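Purine nucleoside phosphorylase (Schistosoma mansoni, PDB 5KO6) catalyses the reversible phosphorolysis of purine nucleosides such as inosine and guanosine, yielding the free base and ribose 1-phosphate. Local coordinates at residues K39-I44 / A82-L87; V132-H137 / A239-A244; G192-N197 / C216-M221. All coordinates share one frame; numbering follows the deposited sequence.

All three contacts are largely buried and meet the same mixed sheet. In contact 1 the short helical turn 39-42 packs on the end of strand 78-84 through side chains, apolar at the centre with a water-linked polar rim. Backbone hydrogen bonds hold the other two: contact 2 pairs strands 131-139 and 236-246 antiparallel, and contact 3 pairs strands 189-196 and 218-220 in parallel, with Asp217 adding a side-chain bond. Contacts 2 and 3 touch, because strands 131-139 and 189-196 are neighbours; contact 1 lies across the chain's centre from contact 3. Even so, contacts 1 and 3 both reach the ribose 1-phosphate: Arg86 meets its phosphate, Met221 its sugar.

Contact 1: K39-I44 / A82-L87; sequences KLIEEI and AMQGRL. With R1P (1-O-phosphono-alpha-D-ribofuranose), chain C.
Ile41, in the short helical turn 39-42, lies over Ala82 in the last residues of strand 78-84, their CA atoms 6.7 Å apart. No backbone hydrogen bond joins the two segments, so side chains make the contact. Ala82 and Gln84 both point toward the turn, whereas Met83 between them points away, and its side chain packs on Pro101 and Met105 of helix 95-108. Strand alternation therefore offers the turn one small apolar residue and one polar one.

Ile41 sends both branches to the strand. Its CG1 rests 3.7 Å from Ala82 CB, and CD1 reaches on to the backbone, 3.7 Å from Met83 O. The CG2 branch meets the amide end of Gln84, with NE2 3.9 Å away. Ile44 adds its tip, CD1 standing 4.1 Å from Ala82 CB. A methyl group at 82 is short enough for both isoleucines to close over it, and Ile31 of the neighbouring strand touches Ile41 and Ala82.

With CG anti to the backbone N (chi1 -175°) and an extended chain, Gln84 brings its NE2 to 3.4 Å from Glu42 OE1, the planes of the two groups 28° apart. A water donates to Gln84 OE1 at 2.7 Å and, more weakly, to Glu42 OE2.

Beyond the strand, Gly85 adopts backbone angles that favour glycine (phi 106°), and the chain turns toward the active site. There Arg86 NH1 makes a weak hydrogen bond of 3.0 Å to O1P of ribose 1-phosphate, while Thr116 O and Glu226 hold its guanidinium from the protein side.

The chemistry is thus graded: an apolar centre of Ile41, Ile44 and Ala82; a margin where amide and carboxylate share one ordered water, with Asn69 and Arg47 as their stronger partners; and a following loop that brings Arg86 to the ligand's phosphate.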
loop_
_atom_site.group_PDB
_atom_site.type_symbol
_atom_site.label_atom_id
_atom_site.label_comp_id
_atom_site.label_asym_id
_atom_site.label_seq_id
_atom_site.Cartn_x
_atom_site.Cartn_y
_atom_site.Cartn_z
ATOM N N LYS A 39 22.500 -0.035 -23.362
ATOM C CA LYS A 39 23.591 0.142 -24.318
ATOM C C LYS A 39 23.399 1.369 -25.207
ATOM O O LYS A 39 24.387 2.007 -25.593
ATOM C CB LYS A 39 23.790 -1.126 -25.151
ATOM C CG LYS A 39 25.007 -1.067 -26.074
ATOM C CD LYS A 39 26.294 -0.851 -25.276
ATOM C CE LYS A 39 27.403 -0.246 -26.139
ATOM N NZ LYS A 39 27.732 -1.071 -27.333
ATOM N N LEU A 40 22.152 1.722 -25.540
ATOM C CA LEU A 40 21.922 2.917 -26.352
ATOM C C LEU A 40 22.557 4.154 -25.730
ATOM O O LEU A 40 23.054 5.027 -26.453
ATOM C CB LEU A 40 20.425 3.151 -26.561
ATOM C CG LEU A 40 20.052 4.347 -27.450
ATOM C CD1 LEU A 40 20.638 4.192 -28.848
ATOM C CD2 LEU A 40 18.543 4.526 -27.512
ATOM N N ILE A 41 22.563 4.239 -24.397
ATOM C CA ILE A 41 23.165 5.384 -23.719
ATOM C C ILE A 41 24.648 5.489 -24.051
ATOM O O ILE A 41 25.191 6.592 -24.196
ATOM C CB ILE A 41 22.922 5.296 -22.201
ATOM C CG1 ILE A 41 21.429 5.228 -21.904
ATOM C CG2 ILE A 41 23.546 6.488 -21.487
ATOM C CD1 ILE A 41 21.105 5.031 -20.415
ATOM N N GLU A 42 25.325 4.348 -24.176
ATOM C CA GLU A 42 26.737 4.348 -24.540
ATOM C C GLU A 42 26.974 4.754 -25.988
ATOM O O GLU A 42 28.118 5.057 -26.349
ATOM C CB GLU A 42 27.349 2.970 -24.273
ATOM C CG GLU A 42 28.526 2.997 -23.314
ATOM C CD GLU A 42 28.116 3.369 -21.902
ATOM O OE1 GLU A 42 27.411 2.563 -21.258
ATOM O OE2 GLU A 42 28.489 4.470 -21.440
ATOM N N GLU A 43 25.935 4.771 -26.821
ATOM C CA GLU A 43 26.053 5.155 -28.221
ATOM C C GLU A 43 25.495 6.548 -28.501
ATOM O O GLU A 43 25.358 6.929 -29.667
ATOM C CB GLU A 43 25.377 4.115 -29.117
ATOM C CG GLU A 43 25.972 2.714 -29.022
ATOM C CD GLU A 43 27.290 2.584 -29.759
ATOM O OE1 GLU A 43 28.106 1.720 -29.369
ATOM O OE2 GLU A 43 27.513 3.341 -30.728
ATOM N N ILE A 44 25.159 7.312 -27.460
ATOM C CA ILE A 44 24.780 8.705 -27.656
ATOM C C ILE A 44 25.968 9.460 -28.235
ATOM O O ILE A 44 27.102 9.330 -27.755
ATOM C CB ILE A 44 24.312 9.319 -26.328
ATOM C CG1 ILE A 44 23.000 8.679 -25.857
ATOM C CG2 ILE A 44 24.101 10.814 -26.481
ATOM C CD1 ILE A 44 22.594 9.061 -24.432
ATOM N N ALA A 82 19.423 11.016 -21.064
ATOM C CA ALA A 82 19.185 9.685 -20.515
ATOM C C ALA A 82 19.545 9.642 -19.039
ATOM O O ALA A 82 20.523 10.271 -18.608
ATOM C CB ALA A 82 20.044 8.647 -21.244
ATOM N N MET A 83 18.764 8.888 -18.270
ATOM C CA MET A 83 19.155 8.511 -16.914
ATOM C C MET A 83 19.920 7.200 -17.010
ATOM O O MET A 83 19.360 6.178 -17.414
ATOM C CB MET A 83 17.934 8.355 -16.019
ATOM C CG MET A 83 17.231 9.669 -15.763
ATOM S SD MET A 83 15.910 9.622 -14.533
ATOM C CE MET A 83 16.855 9.535 -13.006
ATOM N N GLN A 84 21.204 7.230 -16.662
ATOM C CA GLN A 84 22.035 6.026 -16.645
ATOM C C GLN A 84 22.121 5.579 -15.188
ATOM O O GLN A 84 22.913 6.115 -14.411
ATOM C CB GLN A 84 23.410 6.316 -17.228
ATOM C CG GLN A 84 24.274 5.083 -17.357
ATOM C CD GLN A 84 25.588 5.394 -18.011
ATOM O OE1 GLN A 84 26.300 6.309 -17.599
ATOM N NE2 GLN A 84 25.914 4.648 -19.056
ATOM N N GLY A 85 21.317 4.590 -14.826
ATOM C CA GLY A 85 21.164 4.239 -13.428
ATOM C C GLY A 85 19.815 4.714 -12.935
ATOM O O GLY A 85 19.680 5.805 -12.377
ATOM N N ARG A 86 18.804 3.893 -13.165
ATOM C CA ARG A 86 17.428 4.248 -12.861
ATOM C C ARG A 86 17.184 4.217 -11.353
ATOM O O ARG A 86 17.783 3.429 -10.621
ATOM C CB ARG A 86 16.539 3.219 -13.549
ATOM C CG ARG A 86 15.111 3.241 -13.172
ATOM C CD ARG A 86 14.445 2.125 -13.923
ATOM N NE ARG A 86 13.151 2.522 -14.442
ATOM C CZ ARG A 86 12.548 1.902 -15.442
ATOM N NH1 ARG A 86 13.128 0.856 -16.030
ATOM N NH2 ARG A 86 11.368 2.337 -15.851
ATOM N N LEU A 87 16.311 5.103 -10.882
ATOM C CA LEU A 87 15.911 5.098 -9.478
ATOM C C LEU A 87 14.655 4.247 -9.322
ATOM O O LEU A 87 13.619 4.551 -9.924
ATOM C CB LEU A 87 15.607 6.519 -9.011
ATOM C CG LEU A 87 16.691 7.550 -9.288
ATOM C CD1 LEU A 87 16.210 8.919 -8.831
ATOM C CD2 LEU A 87 17.942 7.147 -8.568
HETATM C C5 R1P C . 14.147 -7.402 -11.211
HETATM O O5 R1P C . 14.719 -8.448 -11.925
HETATM C C4 R1P C . 14.543 -6.056 -11.815
HETATM O O4 R1P C . 14.192 -6.033 -13.091
HETATM C C1 R1P C . 13.216 -4.780 -13.268
HETATM C C2 R1P C . 12.587 -4.680 -12.078
HETATM O O2 R1P C . 11.981 -3.343 -11.892
HETATM C C3 R1P C . 13.733 -4.892 -11.117
HETATM O O3 R1P C . 14.472 -3.754 -11.014
HETATM O O1 R1P C . 13.989 -3.686 -13.493
HETATM P P R1P C . 13.468 -2.576 -14.578
HETATM O O1P R1P C . 14.228 -1.298 -14.294
HETATM O O2P R1P C . 11.985 -2.412 -14.360
HETATM O O3P R1P C . 13.807 -3.116 -15.923
HETATM O O HOH W 1 28.812 6.250 -18.661
#

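Contact 2: V132-H137 / A239-A244; sequences VLIKGH and AVSLIA
Val132 and Ser241 form an antiparallel hydrogen-bonded pair in which each backbone amide finds the other's carbonyl. Val132 N donates to Ser241 O at 2.8 Å, and Ser241 N returns a bond of 2.9 Å to Val132 O. Two residues on, Ile134 N reaches Ala239 O at 2.9 Å, almost straight at 169°. The reciprocal bond is opened by a water, which accepts from Ala239 N at 2.9 Å and is hydrogen-bonded to Ile134 O at 2.7 Å. The short strand segments run at 134° to each other, a strongly twisted antiparallel pair, consistent with their parting at the water.

Between these pairs, Leu133 and Val240 turn their backbone polar groups to other strands: Leu133 is backbone-bonded to His190 and Gly192, Val240 to Ile115. Val132 O also receives a CA-H...O contact from Val240 CA at 3.4 Å.

Leu133 and Val240 lie side by side on one face, CD2 to CG2 3.8 Å, under Trp276 and Phe277 of helix 259-283. Val132 and Ser241 lie on the other face, where both touch Val218. The serine hydroxyl sits beside its own backbone N (chi1 -75°) and bonds to Asn117 OD1, while Ile134 CD1 packs 3.7 Å from OG.

Branched aliphatics suit these faces, and Asn117 satisfies the buried hydroxyl. Within the mixed sheet of the phosphorylase fold, this chemistry implies a buried core whose amides and carbonyls are largely paired between strands, one water bridging where the pair parts.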
loop_
_atom_site.group_PDB
_atom_site.type_symbol
_atom_site.label_atom_id
_atom_site.label_comp_id
_atom_site.label_asym_id
_atom_site.label_seq_id
_atom_site.Cartn_x
_atom_site.Cartn_y
_atom_site.Cartn_z
ATOM N N VAL A 132 6.168 -5.948 -24.773
ATOM C CA VAL A 132 4.804 -5.486 -24.532
ATOM C C VAL A 132 4.790 -3.962 -24.535
ATOM O O VAL A 132 5.439 -3.322 -23.696
ATOM C CB VAL A 132 4.244 -6.035 -23.213
ATOM C CG1 VAL A 132 2.827 -5.502 -22.973
ATOM C CG2 VAL A 132 4.242 -7.556 -23.251
ATOM N N LEU A 133 4.059 -3.383 -25.479
ATOM C CA LEU A 133 3.788 -1.953 -25.448
ATOM C C LEU A 133 2.762 -1.694 -24.352
ATOM O O LEU A 133 1.657 -2.241 -24.400
ATOM C CB LEU A 133 3.210 -1.525 -26.795
ATOM C CG LEU A 133 4.028 -1.890 -28.042
ATOM C CD1 LEU A 133 3.329 -1.398 -29.303
ATOM C CD2 LEU A 133 5.423 -1.313 -27.935
ATOM N N ILE A 134 3.113 -0.873 -23.371
ATOM C CA ILE A 134 2.230 -0.682 -22.222
ATOM C C ILE A 134 1.131 0.298 -22.608
ATOM O O ILE A 134 1.413 1.409 -23.069
ATOM C CB ILE A 134 3.012 -0.193 -20.998
ATOM C CG1 ILE A 134 4.064 -1.230 -20.617
ATOM C CG2 ILE A 134 2.061 0.057 -19.832
ATOM C CD1 ILE A 134 3.551 -2.647 -20.560
ATOM N N LYS A 135 -0.128 -0.120 -22.446
ATOM C CA LYS A 135 -1.266 0.711 -22.811
ATOM C C LYS A 135 -2.054 1.209 -21.612
ATOM O O LYS A 135 -2.969 2.018 -21.794
ATOM C CB LYS A 135 -2.209 -0.041 -23.769
ATOM C CG LYS A 135 -2.885 -1.248 -23.135
ATOM C CD LYS A 135 -3.842 -1.922 -24.111
ATOM C CE LYS A 135 -4.515 -3.126 -23.469
ATOM N NZ LYS A 135 -5.417 -3.830 -24.422
ATOM N N GLY A 136 -1.738 0.730 -20.417
ATOM C CA GLY A 136 -2.384 1.159 -19.186
ATOM C C GLY A 136 -1.725 0.440 -18.033
ATOM O O GLY A 136 -0.828 -0.389 -18.225
ATOM N N HIS A 137 -2.151 0.775 -16.813
ATOM C CA HIS A 137 -1.507 0.157 -15.661
ATOM C C HIS A 137 -2.471 -0.053 -14.496
ATOM O O HIS A 137 -3.551 0.548 -14.416
ATOM C CB HIS A 137 -0.258 0.925 -15.207
ATOM C CG HIS A 137 -0.536 2.292 -14.657
ATOM N ND1 HIS A 137 0.121 3.412 -15.110
ATOM C CD2 HIS A 137 -1.366 2.712 -13.670
ATOM C CE1 HIS A 137 -0.291 4.468 -14.433
ATOM N NE2 HIS A 137 -1.196 4.072 -13.553
ATOM N N ALA A 239 6.184 3.333 -23.097
ATOM C CA ALA A 239 6.819 2.395 -22.174
ATOM C C ALA A 239 6.703 0.990 -22.738
ATOM O O ALA A 239 5.617 0.568 -23.149
ATOM C CB ALA A 239 6.199 2.466 -20.764
ATOM N N VAL A 240 7.830 0.278 -22.790
ATOM C CA VAL A 240 7.899 -1.052 -23.384
ATOM C C VAL A 240 8.499 -2.006 -22.362
ATOM O O VAL A 240 9.583 -1.748 -21.824
ATOM C CB VAL A 240 8.743 -1.050 -24.669
ATOM C CG1 VAL A 240 8.789 -2.447 -25.260
ATOM C CG2 VAL A 240 8.168 -0.047 -25.664
ATOM N N SER A 241 7.798 -3.096 -22.085
ATOM C CA SER A 241 8.306 -4.145 -21.211
ATOM C C SER A 241 8.930 -5.247 -22.049
ATOM O O SER A 241 8.375 -5.648 -23.075
ATOM C CB SER A 241 7.179 -4.766 -20.387
ATOM O OG SER A 241 6.763 -3.917 -19.330
ATOM N N LEU A 242 10.089 -5.726 -21.613
ATOM C CA LEU A 242 10.683 -6.945 -22.138
ATOM C C LEU A 242 10.355 -8.064 -21.160
ATOM O O LEU A 242 10.617 -7.941 -19.962
ATOM C CB LEU A 242 12.197 -6.777 -22.261
ATOM C CG LEU A 242 13.009 -8.040 -22.576
ATOM C CD1 LEU A 242 12.545 -8.719 -23.865
ATOM C CD2 LEU A 242 14.487 -7.655 -22.676
ATOM N N ILE A 243 9.766 -9.141 -21.662
ATOM C CA ILE A 243 9.257 -10.200 -20.797
ATOM C C ILE A 243 10.394 -11.144 -20.433
ATOM O O ILE A 243 10.971 -11.800 -21.307
ATOM C CB ILE A 243 8.119 -10.951 -21.496
ATOM C CG1 ILE A 243 6.992 -9.979 -21.849
ATOM C CG2 ILE A 243 7.625 -12.095 -20.625
ATOM C CD1 ILE A 243 6.433 -9.235 -20.653
ATOM N N ALA A 244 10.712 -11.230 -19.139
ATOM C CA ALA A 244 11.787 -12.123 -18.708
ATOM C C ALA A 244 11.327 -13.570 -18.592
ATOM O O ALA A 244 12.140 -14.489 -18.733
ATOM C CB ALA A 244 12.341 -11.658 -17.358
HETATM O O HOH W 2 3.482 2.915 -23.975
#

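Contact 3: G192-N197 / C216-M221; sequences GVYAFN and CDVVGM. With CYT (6-aminopyrimidin-2(1H)-one), chain B; R1P (1-O-phosphono-alpha-D-ribofuranose), chain C.
Tyr194 leans across to strand 218-220, its CG anti to the backbone N (chi1 -178°). Ring atom CD2 meets Val218 CG2 at 3.5 Å, and OH comes within 3.0 Å of Gly220 C. A hydrogen bond from Ser222 N fixes the hydroxyl. Tyr194 OH also lies so close to Gly220 CA (3.1 Å) that a residue with no side chain suits the place.

Asp217 folds CG beside its own backbone N (chi1 -62°), bringing OD2 to Val193 N at 2.7 Å. The bond uses the anti lone pair; the carboxylate thus takes the amide of Val193 just ahead of the regular ladder, and Asn123 holds OD1. Val193 O accepts from both Asp217 N and Val218 N. The parallel ladder then runs Ala195 N to Val218 O, Gly220 N to Ala195 O and Asn197 N to Gly220 O.

On the opposite face from Tyr194, the small Ala195 accommodates Cys216, whose SG stands 3.6 Å from Ala195 CB. Phe196 presents its ring edge to Gly220 O, with CD1 3.6 Å away, and packs on Leu145 of the third subunit.

Met221 runs extended beyond CG, alongside Asn197, into the active site. Its CB is 3.4 Å from O2 of ribose 1-phosphate, and its terminal methyl CE is 3.5 Å from cytosine O2.

Linked by helix 205-213, the strands form a beta-alpha-beta unit, their carboxyl ends leading to the site holding ribose 1-phosphate and cytosine, an arrangement familiar from the phosphorylase superfamily.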
loop_
_atom_site.group_PDB
_atom_site.type_symbol
_atom_site.label_atom_id
_atom_site.label_comp_id
_atom_site.label_asym_id
_atom_site.label_seq_id
_atom_site.Cartn_x
_atom_site.Cartn_y
_atom_site.Cartn_z
ATOM N N GLY A 192 -0.327 -4.387 -23.654
ATOM C CA GLY A 192 -0.827 -4.936 -22.407
ATOM C C GLY A 192 -0.876 -3.936 -21.276
ATOM O O GLY A 192 -0.338 -2.829 -21.357
ATOM N N VAL A 193 -1.527 -4.375 -20.199
ATOM C CA VAL A 193 -1.665 -3.617 -18.954
ATOM C C VAL A 193 -0.574 -4.037 -17.980
ATOM O O VAL A 193 -0.385 -5.236 -17.724
ATOM C CB VAL A 193 -3.052 -3.845 -18.335
ATOM C CG1 VAL A 193 -3.145 -3.140 -16.982
ATOM C CG2 VAL A 193 -4.137 -3.368 -19.279
ATOM N N TYR A 194 0.135 -3.052 -17.425
ATOM C CA TYR A 194 1.265 -3.279 -16.524
ATOM C C TYR A 194 0.821 -3.149 -15.068
ATOM O O TYR A 194 0.329 -2.095 -14.658
ATOM C CB TYR A 194 2.351 -2.247 -16.829
ATOM C CG TYR A 194 3.640 -2.321 -16.031
ATOM C CD1 TYR A 194 3.742 -1.711 -14.773
ATOM C CD2 TYR A 194 4.786 -2.926 -16.566
ATOM C CE1 TYR A 194 4.929 -1.737 -14.067
ATOM C CE2 TYR A 194 5.984 -2.956 -15.870
ATOM C CZ TYR A 194 6.046 -2.360 -14.611
ATOM O OH TYR A 194 7.224 -2.373 -13.926
ATOM N N ALA A 195 1.049 -4.193 -14.279
ATOM C CA ALA A 195 0.827 -4.120 -12.835
ATOM C C ALA A 195 2.119 -3.704 -12.151
ATOM O O ALA A 195 3.165 -4.324 -12.360
ATOM C CB ALA A 195 0.415 -5.483 -12.289
ATOM N N PHE A 196 2.040 -2.660 -11.327
ATOM C CA PHE A 196 3.177 -2.189 -10.541
ATOM C C PHE A 196 3.187 -2.918 -9.199
ATOM O O PHE A 196 2.338 -2.663 -8.338
ATOM C CB PHE A 196 3.074 -0.678 -10.361
ATOM C CG PHE A 196 4.212 -0.046 -9.581
ATOM C CD1 PHE A 196 5.458 -0.665 -9.453
ATOM C CD2 PHE A 196 4.034 1.200 -8.991
ATOM C CE1 PHE A 196 6.487 -0.057 -8.734
ATOM C CE2 PHE A 196 5.057 1.826 -8.265
ATOM C CZ PHE A 196 6.297 1.189 -8.139
ATOM N N ASN A 197 4.132 -3.853 -9.051
ATOM C CA ASN A 197 4.477 -4.477 -7.777
ATOM C C ASN A 197 5.633 -3.684 -7.183
ATOM O O ASN A 197 6.724 -3.647 -7.758
ATOM C CB ASN A 197 4.932 -5.914 -8.048
ATOM C CG ASN A 197 5.612 -6.554 -6.850
ATOM O OD1 ASN A 197 5.313 -6.230 -5.701
ATOM N ND2 ASN A 197 6.549 -7.476 -7.123
ATOM N N CYS A 216 -4.366 -8.087 -15.521
ATOM C CA CYS A 216 -2.997 -7.645 -15.744
ATOM C C CYS A 216 -2.335 -8.528 -16.787
ATOM O O CYS A 216 -2.536 -9.747 -16.814
ATOM C CB CYS A 216 -2.184 -7.725 -14.457
ATOM S SG CYS A 216 -2.832 -6.714 -13.148
ATOM N N ASP A 217 -1.551 -7.899 -17.660
ATOM C CA ASP A 217 -0.804 -8.641 -18.666
ATOM C C ASP A 217 0.650 -8.866 -18.287
ATOM O O ASP A 217 1.216 -9.905 -18.649
ATOM C CB ASP A 217 -0.876 -7.942 -20.030
ATOM C CG ASP A 217 -2.296 -7.856 -20.542
ATOM O OD1 ASP A 217 -2.874 -8.925 -20.842
ATOM O OD2 ASP A 217 -2.837 -6.740 -20.645
ATOM N N VAL A 218 1.268 -7.912 -17.587
ATOM C CA VAL A 218 2.664 -7.998 -17.175
ATOM C C VAL A 218 2.754 -7.384 -15.785
ATOM O O VAL A 218 1.853 -6.665 -15.349
ATOM C CB VAL A 218 3.643 -7.276 -18.132
ATOM C CG1 VAL A 218 3.448 -7.735 -19.559
ATOM C CG2 VAL A 218 3.476 -5.785 -18.052
ATOM N N VAL A 219 3.846 -7.681 -15.077
ATOM C CA VAL A 219 4.062 -7.166 -13.724
ATOM C C VAL A 219 5.533 -6.805 -13.569
ATOM O O VAL A 219 6.419 -7.541 -14.016
ATOM C CB VAL A 219 3.606 -8.177 -12.648
ATOM C CG1 VAL A 219 4.327 -9.515 -12.808
ATOM C CG2 VAL A 219 3.828 -7.617 -11.249
ATOM N N GLY A 220 5.796 -5.657 -12.955
ATOM C CA GLY A 220 7.169 -5.250 -12.722
ATOM C C GLY A 220 7.233 -4.237 -11.604
ATOM O O GLY A 220 6.208 -3.859 -11.023
ATOM N N MET A 221 8.452 -3.771 -11.319
ATOM C CA MET A 221 8.731 -2.980 -10.120
ATOM C C MET A 221 9.146 -1.553 -10.438
ATOM O O MET A 221 9.790 -0.899 -9.612
ATOM C CB MET A 221 9.821 -3.658 -9.285
ATOM C CG MET A 221 9.579 -5.124 -9.049
ATOM S SD MET A 221 10.979 -5.828 -8.135
ATOM C CE MET A 221 10.579 -7.552 -8.252
HETATM N N3 CYT B . 9.229 -9.682 -12.356
HETATM C C4 CYT B . 9.799 -10.577 -13.170
HETATM N N1 CYT B . 10.840 -8.084 -13.072
HETATM C C2 CYT B . 9.726 -8.424 -12.287
HETATM O O2 CYT B . 9.239 -7.578 -11.539
HETATM N N4 CYT B . 9.274 -11.803 -13.209
HETATM C C5 CYT B . 10.929 -10.248 -13.983
HETATM C C6 CYT B . 11.412 -9.003 -13.902
HETATM C C5 R1P C . 14.147 -7.402 -11.211
HETATM O O5 R1P C . 14.719 -8.448 -11.925
HETATM C C4 R1P C . 14.543 -6.056 -11.815
HETATM O O4 R1P C . 14.192 -6.033 -13.091
HETATM C C1 R1P C . 13.216 -4.780 -13.268
HETATM C C2 R1P C . 12.587 -4.680 -12.078
HETATM O O2 R1P C . 11.981 -3.343 -11.892
HETATM C C3 R1P C . 13.733 -4.892 -11.117
HETATM O O3 R1P C . 14.472 -3.754 -11.014
HETATM O O1 R1P C . 13.989 -3.686 -13.493
HETATM P P R1P C . 13.468 -2.576 -14.578
HETATM O O1P R1P C . 14.228 -1.298 -14.294
HETATM O O2P R1P C . 11.985 -2.412 -14.360
HETATM O O3P R1P C . 13.807 -3.116 -15.923
#